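Local coordinates for protein acyl-CoA thioesterase II TesB2 (Mycobacterium marinum, PDB 3U0A) that probably hydrolyses fatty acyl-CoA thioesters to free fatty acid and coenzyme A, as a double-hotdog thioesterase of the C/M/P thioester hydrolase family, at residues V18-G23 with V77-R82; P55-H60 with S88-R93; S61-F66 with A224-R229. All blocks are in the same frame, centred on the assembly; numbering follows the deposited sequence.

How the contacts relate
All three contacts belong to the beta framework of a double-hotdog thioesterase. Contacts 1 and 2 lie in its N-terminal half, their centres 16 Å apart, and meet where Glu81 OE1 forms a 2.9 Å salt bridge with Arg93 NH2. Contact 3, 13 Å from contact 2 between centres, continues strand 58-66 and joins the two hotdog units; His60 O and Phe227 N, 2.8 Å apart, probably hydrogen-bond. Contacts 1 and 3 stay about 10 Å apart at their nearest atoms. Contacts 2 and 3 reach the second subunit. The Ser88 side chain of contact 2 is about 4 Å from a bound sodium ion, and that of His63 in contact 3 equally near a sulfate, probably from the crystallisation liquor.

Contact 1. Residues V18-G23 with V77-R82; sequences VNIYRG and VFLVER. With SO4 (sulfate ion), chain D.
Asn19 OD1 is gripped by two nitrogens of Arg82, which approaches side-on. The NE bond is the shorter, 2.8 Å from Arg82 NE to Asn19 OD1, and lies in the amide carbonyl plane on a lone pair. Arg82 NH2 reaches Asn19 OD1 at 3.1 Å, tilted from that plane and more bent at hydrogen. The arginine chain, extended from CG to NE, carries the guanidinium edge alongside the amide oxygen, so that both NE and NH2 face it, the two planes standing 62° apart. Arg82 NH2 also donates to sulfate O1 over a long 3.3 Å, at a bent 137°; Val18 CG2 packs against this ion, which probably comes from the crystallisation liquor.

The backbones run on as an antiparallel pair, the segment axes at 154°. Asn19 O accepts from Val80 N, and a water donates to both Asn19 O and Val80 O. Beyond it, Tyr21 and Phe78 are a hydrogen-bonded pair: Phe78 N to Tyr21 O measures 2.8 Å and Tyr21 N to Phe78 O 3.0 Å. On one face Ile20 CG2, placed anti to its backbone nitrogen, touches Val77 CG1 at 3.7 Å and Leu79 CD2 at 3.8 Å. On the other, the buried Phe78 ring turns its edge to Gly23 N, 3.5 Å from Phe78 CE2, while Tyr21 CD2 meets Val80 CG2.

Helix 34-51 packs against the Tyr21 and Phe78 face through Ser45 and Ser48, as the central helix of a hotdog unit does. Strand 20-23 continues the pairing to strand 14-17, where Arg22 salt-bridges Glu14, and strand 76-85 is flanked on its other side by strand 89-98.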
loop_
_atom_site.group_PDB
_atom_site.type_symbol
_atom_site.label_atom_id
_atom_site.label_comp_id
_atom_site.label_asym_id
_atom_site.label_seq_id
_atom_site.Cartn_x
_atom_site.Cartn_y
_atom_site.Cartn_z
ATOM N N VAL A 18 21.839 14.776 -14.233
ATOM C CA VAL A 18 21.661 14.163 -12.911
ATOM C C VAL A 18 20.163 14.247 -12.485
ATOM O O VAL A 18 19.533 15.315 -12.577
ATOM C CB VAL A 18 22.574 14.801 -11.838
ATOM C CG1 VAL A 18 22.285 14.221 -10.473
ATOM C CG2 VAL A 18 24.050 14.632 -12.201
ATOM N N ASN A 19 19.601 13.111 -12.072
ATOM C CA ASN A 19 18.230 13.058 -11.601
ATOM C C ASN A 19 17.159 13.360 -12.649
ATOM O O ASN A 19 16.033 13.599 -12.276
ATOM C CB ASN A 19 18.010 13.987 -10.391
ATOM C CG ASN A 19 18.858 13.614 -9.182
ATOM O OD1 ASN A 19 19.141 12.452 -8.935
ATOM N ND2 ASN A 19 19.244 14.599 -8.421
ATOM N N ILE A 20 17.504 13.369 -13.947
ATOM C CA ILE A 20 16.524 13.554 -15.046
ATOM C C ILE A 20 16.789 12.454 -16.055
ATOM O O ILE A 20 17.880 12.334 -16.546
ATOM C CB ILE A 20 16.633 14.946 -15.748
ATOM C CG1 ILE A 20 16.687 16.098 -14.712
ATOM C CG2 ILE A 20 15.506 15.131 -16.772
ATOM C CD1 ILE A 20 16.610 17.520 -15.269
ATOM N N TYR A 21 15.769 11.659 -16.358
ATOM C CA TYR A 21 15.872 10.530 -17.295
ATOM C C TYR A 21 14.715 10.625 -18.299
ATOM O O TYR A 21 13.746 11.337 -18.078
ATOM C CB TYR A 21 15.832 9.205 -16.518
ATOM C CG TYR A 21 17.019 9.005 -15.561
ATOM C CD1 TYR A 21 18.149 8.325 -15.959
ATOM C CD2 TYR A 21 16.991 9.507 -14.278
ATOM C CE1 TYR A 21 19.213 8.138 -15.104
ATOM C CE2 TYR A 21 18.060 9.340 -13.414
ATOM C CZ TYR A 21 19.172 8.654 -13.821
ATOM O OH TYR A 21 20.244 8.496 -12.968
ATOM N N ARG A 22 14.824 9.935 -19.421
ATOM C CA ARG A 22 13.788 9.980 -20.444
ATOM C C ARG A 22 13.593 8.590 -20.968
ATOM O O ARG A 22 14.574 7.909 -21.285
ATOM C CB ARG A 22 14.150 10.907 -21.604
ATOM C CG ARG A 22 13.123 10.869 -22.724
ATOM C CD ARG A 22 13.144 12.090 -23.637
ATOM N NE ARG A 22 14.344 12.150 -24.449
ATOM C CZ ARG A 22 14.725 13.212 -25.138
ATOM N NH1 ARG A 22 15.840 13.180 -25.827
ATOM N NH2 ARG A 22 14.000 14.313 -25.121
ATOM N N GLY A 23 12.328 8.171 -21.036
ATOM C CA GLY A 23 11.929 6.927 -21.662
ATOM C C GLY A 23 11.383 7.207 -23.056
ATOM O O GLY A 23 10.659 8.180 -23.276
ATOM N N VAL A 77 9.612 11.974 -19.413
ATOM C CA VAL A 77 10.742 12.394 -18.656
ATOM C C VAL A 77 10.483 12.102 -17.183
ATOM O O VAL A 77 9.383 12.315 -16.677
ATOM C CB VAL A 77 10.992 13.887 -18.885
ATOM C CG1 VAL A 77 12.005 14.438 -17.889
ATOM C CG2 VAL A 77 11.417 14.101 -20.328
ATOM N N PHE A 78 11.510 11.620 -16.499
ATOM C CA PHE A 78 11.406 11.211 -15.101
ATOM C C PHE A 78 12.303 12.115 -14.266
ATOM O O PHE A 78 13.521 12.200 -14.488
ATOM C CB PHE A 78 11.771 9.719 -14.947
ATOM C CG PHE A 78 10.970 8.826 -15.845
ATOM C CD1 PHE A 78 9.716 8.378 -15.462
ATOM C CD2 PHE A 78 11.413 8.519 -17.114
ATOM C CE1 PHE A 78 8.946 7.617 -16.305
ATOM C CE2 PHE A 78 10.650 7.736 -17.958
ATOM C CZ PHE A 78 9.420 7.284 -17.555
ATOM N N LEU A 79 11.662 12.787 -13.314
ATOM C CA LEU A 79 12.297 13.700 -12.411
ATOM C C LEU A 79 12.436 13.096 -11.021
ATOM O O LEU A 79 11.472 13.026 -10.276
ATOM C CB LEU A 79 11.451 14.955 -12.350
ATOM C CG LEU A 79 11.275 15.616 -13.712
ATOM C CD1 LEU A 79 10.526 16.923 -13.490
ATOM C CD2 LEU A 79 12.659 15.824 -14.399
ATOM N N VAL A 80 13.661 12.700 -10.686
ATOM C CA VAL A 80 13.984 12.007 -9.433
ATOM C C VAL A 80 14.356 13.011 -8.344
ATOM O O VAL A 80 15.077 13.946 -8.619
ATOM C CB VAL A 80 15.165 10.996 -9.599
ATOM C CG1 VAL A 80 15.396 10.184 -8.329
ATOM C CG2 VAL A 80 14.916 10.069 -10.764
ATOM N N GLU A 81 13.860 12.783 -7.123
ATOM C CA GLU A 81 14.168 13.596 -5.941
ATOM C C GLU A 81 14.870 12.717 -4.924
ATOM O O GLU A 81 14.313 11.673 -4.570
ATOM C CB GLU A 81 12.873 14.065 -5.313
ATOM C CG GLU A 81 13.062 14.835 -4.014
ATOM C CD GLU A 81 11.736 15.048 -3.298
ATOM O OE1 GLU A 81 10.927 15.891 -3.773
ATOM O OE2 GLU A 81 11.478 14.314 -2.294
ATOM N N ARG A 82 16.070 13.097 -4.459
ATOM C CA ARG A 82 16.823 12.210 -3.539
ATOM C C ARG A 82 16.355 12.494 -2.137
ATOM O O ARG A 82 16.921 13.286 -1.456
ATOM C CB ARG A 82 18.332 12.366 -3.660
ATOM C CG ARG A 82 18.809 12.236 -5.079
ATOM C CD ARG A 82 20.293 11.906 -5.238
ATOM N NE ARG A 82 20.547 11.602 -6.646
ATOM C CZ ARG A 82 21.652 11.076 -7.154
ATOM N NH1 ARG A 82 22.678 10.767 -6.378
ATOM N NH2 ARG A 82 21.716 10.852 -8.462
HETATM S S SO4 D . 24.567 10.426 -11.259
HETATM O O1 SO4 D . 24.584 11.276 -10.008
HETATM O O2 SO4 D . 24.017 9.080 -10.951
HETATM O O3 SO4 D . 23.685 11.049 -12.295
HETATM O O4 SO4 D . 25.969 10.375 -11.863
HETATM O O HOH W 1 14.863 15.927 -11.139
#

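Contact 2. Residues P55-H60 with S88-R93; sequences PRYQVH and SFVTRR. With SO4 (sulfate ion), chain I.
Val90 CG2 sits over the centre of one face of the Tyr57 ring, a CH-pi contact 3.8 Å from the ring centroid and only 11° off the normal. This is the tightly packed part of the interface. The methyl lies beside its backbone nitrogen because CG1 takes the anti place (chi1 164°), and the valine crosses the tyrosine at about a right angle. The same ring presents its edge to the backbone at Ser88 and Phe89, where strand 89-98 begins: Tyr57 CD2 is 3.4 Å from Ser88 O, and Phe89 N lies 3.8 Å from Tyr57 CE2. No hydrogen bond joins the segments.

A second buried meeting joins His60 to Phe89. His60 NE2 comes within 3.6 Å of Phe89 CE2 at the phenylalanine edge; the planes stand 85° apart and the centroids 5.6 Å. His60 ND1 is hydrogen-bonded to Glu271 of the second subunit, which probably helps fix the turn of the imidazole.

The looser side is the hydroxyl end of Ser88, whose CB points away from the 55-60 segment. Ser88 OG is 3.0 Å from sulfate O4 and also bonds Gln114; a bound sodium ion lies about 4 Å from this side chain. Arg275 of the second subunit binds the sulfate too, so the ion, probably from the crystallisation liquor, bridges the subunits.

The two segments are not paired directly; their nearest CA atoms, Tyr57 and Phe89, are 7.1 Å apart. Val53 of the sodium site touches Val90 and Arg92. Strand 101-111 runs between strands 58-66 and 89-98 and pairs with both, Phe110 touching Tyr57, while strand 76-85 flanks the outer side of 89-98.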
loop_
_atom_site.group_PDB
_atom_site.type_symbol
_atom_site.label_atom_id
_atom_site.label_comp_id
_atom_site.label_asym_id
_atom_site.label_seq_id
_atom_site.Cartn_x
_atom_site.Cartn_y
_atom_site.Cartn_z
ATOM N N PRO A 55 24.003 0.903 -5.301
ATOM C CA PRO A 55 23.476 -0.453 -5.472
ATOM C C PRO A 55 23.638 -1.369 -4.273
ATOM O O PRO A 55 23.003 -2.428 -4.257
ATOM C CB PRO A 55 24.220 -1.006 -6.698
ATOM C CG PRO A 55 25.289 -0.038 -7.029
ATOM C CD PRO A 55 25.099 1.220 -6.236
ATOM N N ARG A 56 24.439 -0.962 -3.286
ATOM C CA ARG A 56 24.444 -1.611 -1.958
ATOM C C ARG A 56 23.033 -1.629 -1.306
ATOM O O ARG A 56 22.738 -2.460 -0.440
ATOM C CB ARG A 56 25.471 -0.926 -1.017
ATOM N N TYR A 57 22.170 -0.716 -1.731
ATOM C CA TYR A 57 20.810 -0.660 -1.233
ATOM C C TYR A 57 19.874 -1.175 -2.293
ATOM O O TYR A 57 19.884 -0.690 -3.424
ATOM C CB TYR A 57 20.390 0.760 -0.897
ATOM C CG TYR A 57 21.296 1.516 0.040
ATOM C CD1 TYR A 57 22.520 1.986 -0.392
ATOM C CD2 TYR A 57 20.894 1.827 1.335
ATOM C CE1 TYR A 57 23.334 2.717 0.427
ATOM C CE2 TYR A 57 21.689 2.573 2.165
ATOM C CZ TYR A 57 22.921 3.011 1.709
ATOM O OH TYR A 57 23.753 3.757 2.533
ATOM N N GLN A 58 19.045 -2.143 -1.928
ATOM C CA GLN A 58 18.150 -2.769 -2.896
ATOM C C GLN A 58 16.731 -2.395 -2.553
ATOM O O GLN A 58 16.394 -2.314 -1.394
ATOM C CB GLN A 58 18.331 -4.298 -2.918
ATOM C CG GLN A 58 19.750 -4.748 -3.295
ATOM C CD GLN A 58 20.002 -4.775 -4.821
ATOM O OE1 GLN A 58 19.571 -5.735 -5.500
ATOM N NE2 GLN A 58 20.716 -3.715 -5.380
ATOM N N VAL A 59 15.917 -2.195 -3.577
ATOM C CA VAL A 59 14.544 -1.785 -3.402
ATOM C C VAL A 59 13.736 -2.794 -2.599
ATOM O O VAL A 59 13.967 -3.984 -2.680
ATOM C CB VAL A 59 13.855 -1.538 -4.776
ATOM C CG1 VAL A 59 13.671 -2.854 -5.542
ATOM C CG2 VAL A 59 12.549 -0.750 -4.593
ATOM N N HIS A 60 12.799 -2.292 -1.810
ATOM C CA HIS A 60 11.925 -3.142 -1.005
ATOM C C HIS A 60 10.488 -2.689 -0.929
ATOM O O HIS A 60 9.627 -3.480 -0.496
ATOM C CB HIS A 60 12.485 -3.291 0.427
ATOM C CG HIS A 60 12.450 -2.029 1.230
ATOM N ND1 HIS A 60 11.358 -1.621 1.881
ATOM C CD2 HIS A 60 13.436 -1.085 1.479
ATOM C CE1 HIS A 60 11.624 -0.477 2.520
ATOM N NE2 HIS A 60 12.902 -0.142 2.263
ATOM N N SER A 88 21.337 2.949 6.210
ATOM C CA SER A 88 20.653 1.681 5.939
ATOM C C SER A 88 19.570 1.819 4.889
ATOM O O SER A 88 19.295 0.867 4.164
ATOM C CB SER A 88 19.990 1.132 7.213
ATOM O OG SER A 88 20.971 0.699 8.132
ATOM N N PHE A 89 18.947 2.992 4.834
ATOM C CA PHE A 89 17.843 3.217 3.951
ATOM C C PHE A 89 18.076 4.460 3.059
ATOM O O PHE A 89 18.605 5.498 3.504
ATOM C CB PHE A 89 16.560 3.383 4.776
ATOM C CG PHE A 89 16.054 2.094 5.408
ATOM C CD1 PHE A 89 16.545 1.671 6.630
ATOM C CD2 PHE A 89 15.075 1.316 4.780
ATOM C CE1 PHE A 89 16.099 0.511 7.208
ATOM C CE2 PHE A 89 14.630 0.140 5.367
ATOM C CZ PHE A 89 15.146 -0.253 6.587
ATOM N N VAL A 90 17.683 4.346 1.794
ATOM C CA VAL A 90 17.652 5.469 0.891
ATOM C C VAL A 90 16.218 5.566 0.375
ATOM O O VAL A 90 15.544 4.552 0.157
ATOM C CB VAL A 90 18.682 5.278 -0.241
ATOM C CG1 VAL A 90 18.427 6.221 -1.394
ATOM C CG2 VAL A 90 20.114 5.455 0.282
ATOM N N THR A 91 15.715 6.788 0.229
ATOM C CA THR A 91 14.356 6.979 -0.283
ATOM C C THR A 91 14.384 7.896 -1.480
ATOM O O THR A 91 15.095 8.881 -1.456
ATOM C CB THR A 91 13.418 7.606 0.783
ATOM O OG1 THR A 91 13.502 6.858 2.013
ATOM C CG2 THR A 91 11.975 7.620 0.291
ATOM N N ARG A 92 13.579 7.583 -2.496
ATOM C CA ARG A 92 13.416 8.420 -3.682
ATOM C C ARG A 92 11.967 8.784 -3.963
ATOM O O ARG A 92 11.078 7.989 -3.660
ATOM C CB ARG A 92 13.982 7.688 -4.888
ATOM C CG ARG A 92 15.488 7.431 -4.820
ATOM C CD ARG A 92 16.278 8.730 -4.820
ATOM N NE ARG A 92 17.727 8.546 -4.849
ATOM C CZ ARG A 92 18.552 8.717 -3.821
ATOM N NH1 ARG A 92 18.107 9.068 -2.602
ATOM N NH2 ARG A 92 19.841 8.521 -4.002
ATOM N N ARG A 93 11.726 9.985 -4.515
ATOM C CA ARG A 93 10.419 10.296 -5.153
ATOM C C ARG A 93 10.664 10.543 -6.620
ATOM O O ARG A 93 11.730 11.056 -6.971
ATOM C CB ARG A 93 9.674 11.474 -4.509
ATOM C CG ARG A 93 9.165 11.116 -3.134
ATOM C CD ARG A 93 8.197 12.122 -2.541
ATOM N NE ARG A 93 8.670 13.519 -2.516
ATOM C CZ ARG A 93 7.932 14.594 -2.138
ATOM N NH1 ARG A 93 6.642 14.491 -1.732
ATOM N NH2 ARG A 93 8.479 15.798 -2.198
HETATM S S SO4 I . 19.697 3.313 10.484
HETATM O O1 SO4 I . 19.652 3.593 11.961
HETATM O O2 SO4 I . 18.601 2.306 10.178
HETATM O O3 SO4 I . 19.388 4.555 9.704
HETATM O O4 SO4 I . 21.108 2.870 10.156
#

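Contact 3. Residues S61-F66 with A224-R229; sequences SLHGYF and AMWFMR
Leu62 meets Met225 and Phe227 along its whole branched end. Its CB sets CG between the backbone nitrogen and the carbonyl carbon (chi1 62°), where Leu62 CG lies 4.0 Å from Phe227 CE2. From there Leu62 CD1 turns to Met225 CB at 4.1 Å, the two side chains lying side by side and pointing the same way. The other methyl, Leu62 CD2, reaches the edge of the Phe227 ring in its plane, 3.8 Å from Phe227 CE2.

At the level of the backbone the segments form an antiparallel hydrogen-bonded pair, with Met225 N to Leu62 O at 2.8 Å and Leu62 N to Met225 O at 3.0 Å. On the opposite face Ser61 CB touches Trp226 CD1 at 3.6 Å, and the His63 and Trp226 rings meet obliquely with planes at 89°. Ser61 OG bonds Tyr65 of the second subunit, and Trp226 NE1 bonds Asp222 of that subunit, so this face lies against the second subunit.

The pair brings strand 58-66 of the N-terminal hotdog against strand 217-227 of the C-terminal one. Helix 186-200 packs over Met225 and Phe227, while strands 101-111 and 264-275 flank the two strands.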
loop_
_atom_site.group_PDB
_atom_site.type_symbol
_atom_site.label_atom_id
_atom_site.label_comp_id
_atom_site.label_asym_id
_atom_site.label_seq_id
_atom_site.Cartn_x
_atom_site.Cartn_y
_atom_site.Cartn_z
ATOM N N SER A 61 10.214 -1.421 -1.253
ATOM C CA SER A 61 8.829 -0.980 -1.345
ATOM C C SER A 61 8.662 0.153 -2.322
ATOM O O SER A 61 9.625 0.754 -2.709
ATOM C CB SER A 61 8.232 -0.642 0.019
ATOM O OG SER A 61 8.780 0.524 0.560
ATOM N N LEU A 62 7.437 0.367 -2.782
ATOM C CA LEU A 62 7.113 1.499 -3.618
ATOM C C LEU A 62 5.655 1.725 -3.541
ATOM O O LEU A 62 4.888 0.799 -3.246
ATOM C CB LEU A 62 7.544 1.319 -5.072
ATOM C CG LEU A 62 6.944 0.200 -5.906
ATOM C CD1 LEU A 62 5.500 0.523 -6.236
ATOM C CD2 LEU A 62 7.774 -0.038 -7.165
ATOM N N HIS A 63 5.275 2.984 -3.741
ATOM C CA HIS A 63 3.890 3.407 -3.700
ATOM C C HIS A 63 3.789 4.409 -4.817
ATOM O O HIS A 63 4.660 5.211 -4.977
ATOM C CB HIS A 63 3.523 4.093 -2.383
ATOM C CG HIS A 63 3.871 3.318 -1.088
ATOM N ND1 HIS A 63 5.133 3.224 -0.601
ATOM C CD2 HIS A 63 3.042 2.686 -0.122
ATOM C CE1 HIS A 63 5.131 2.511 0.565
ATOM N NE2 HIS A 63 3.852 2.199 0.865
ATOM N N GLY A 64 2.746 4.383 -5.627
ATOM C CA GLY A 64 2.524 5.483 -6.554
ATOM C C GLY A 64 1.094 5.715 -6.975
ATOM O O GLY A 64 0.245 4.893 -6.803
ATOM N N TYR A 65 0.861 6.854 -7.579
ATOM C CA TYR A 65 -0.446 7.298 -7.949
ATOM C C TYR A 65 -0.507 7.555 -9.473
ATOM O O TYR A 65 0.263 8.342 -10.017
ATOM C CB TYR A 65 -0.742 8.590 -7.200
ATOM C CG TYR A 65 -1.404 8.456 -5.842
ATOM C CD1 TYR A 65 -2.536 7.659 -5.667
ATOM C CD2 TYR A 65 -0.943 9.194 -4.747
ATOM C CE1 TYR A 65 -3.161 7.557 -4.434
ATOM C CE2 TYR A 65 -1.564 9.115 -3.512
ATOM C CZ TYR A 65 -2.685 8.294 -3.345
ATOM O OH TYR A 65 -3.304 8.192 -2.094
ATOM N N PHE A 66 -1.446 6.892 -10.147
ATOM C CA PHE A 66 -1.666 7.093 -11.577
ATOM C C PHE A 66 -2.538 8.323 -11.766
ATOM O O PHE A 66 -3.742 8.303 -11.520
ATOM C CB PHE A 66 -2.342 5.879 -12.176
ATOM C CG PHE A 66 -1.504 4.642 -12.134
ATOM C CD1 PHE A 66 -0.600 4.378 -13.157
ATOM C CD2 PHE A 66 -1.611 3.757 -11.092
ATOM C CE1 PHE A 66 0.168 3.255 -13.161
ATOM C CE2 PHE A 66 -0.836 2.625 -11.080
ATOM C CZ PHE A 66 0.049 2.365 -12.127
ATOM N N ALA A 224 0.778 -0.136 -4.593
ATOM C CA ALA A 224 1.714 -0.200 -3.474
ATOM C C ALA A 224 2.269 -1.594 -3.512
ATOM O O ALA A 224 1.499 -2.544 -3.624
ATOM C CB ALA A 224 0.995 0.047 -2.139
ATOM N N MET A 225 3.594 -1.721 -3.423
ATOM C CA MET A 225 4.268 -3.039 -3.524
ATOM C C MET A 225 5.397 -3.199 -2.519
ATOM O O MET A 225 6.012 -2.216 -2.094
ATOM C CB MET A 225 4.823 -3.261 -4.920
ATOM C CG MET A 225 3.781 -3.195 -6.021
ATOM S SD MET A 225 4.476 -3.420 -7.657
ATOM C CE MET A 225 2.997 -3.071 -8.647
ATOM N N TRP A 226 5.648 -4.453 -2.131
ATOM C CA TRP A 226 6.697 -4.764 -1.176
ATOM C C TRP A 226 7.432 -5.944 -1.668
ATOM O O TRP A 226 6.841 -6.982 -1.885
ATOM C CB TRP A 226 6.101 -5.014 0.211
ATOM C CG TRP A 226 5.399 -3.792 0.807
ATOM C CD1 TRP A 226 5.934 -2.826 1.636
ATOM C CD2 TRP A 226 4.019 -3.397 0.639
ATOM N NE1 TRP A 226 5.008 -1.888 1.972
ATOM C CE2 TRP A 226 3.847 -2.160 1.390
ATOM C CE3 TRP A 226 2.938 -3.920 -0.040
ATOM C CZ2 TRP A 226 2.637 -1.505 1.450
ATOM C CZ3 TRP A 226 1.713 -3.236 0.024
ATOM C CH2 TRP A 226 1.575 -2.063 0.762
ATOM N N PHE A 227 8.730 -5.795 -1.865
ATOM C CA PHE A 227 9.548 -6.824 -2.510
ATOM C C PHE A 227 10.378 -7.478 -1.454
ATOM O O PHE A 227 11.358 -6.917 -1.005
ATOM C CB PHE A 227 10.420 -6.201 -3.598
ATOM C CG PHE A 227 9.641 -5.383 -4.564
ATOM C CD1 PHE A 227 8.760 -5.987 -5.438
ATOM C CD2 PHE A 227 9.736 -4.012 -4.572
ATOM C CE1 PHE A 227 8.011 -5.236 -6.324
ATOM C CE2 PHE A 227 8.988 -3.261 -5.456
ATOM C CZ PHE A 227 8.129 -3.872 -6.336
ATOM N N MET A 228 9.957 -8.660 -1.033
ATOM C CA MET A 228 10.509 -9.287 0.178
ATOM C C MET A 228 11.702 -10.254 -0.050
ATOM O O MET A 228 12.648 -10.233 0.705
ATOM C CB MET A 228 9.399 -10.031 0.930
ATOM C CG MET A 228 8.417 -9.168 1.702
ATOM S SD MET A 228 6.699 -9.139 1.090
ATOM C CE MET A 228 6.363 -10.836 0.662
ATOM N N ARG A 229 11.642 -11.125 -1.055
ATOM C CA ARG A 229 12.695 -12.145 -1.256
ATOM C C ARG A 229 12.996 -12.247 -2.725
ATOM O O ARG A 229 12.168 -11.899 -3.563
ATOM C CB ARG A 229 12.246 -13.520 -0.745
ATOM C CG ARG A 229 12.130 -13.606 0.762
ATOM C CD ARG A 229 11.286 -14.801 1.170
ATOM N NE ARG A 229 11.010 -14.811 2.607
ATOM C CZ ARG A 229 9.919 -14.314 3.205
ATOM N NH1 ARG A 229 8.917 -13.757 2.520
ATOM N NH2 ARG A 229 9.833 -14.371 4.527
#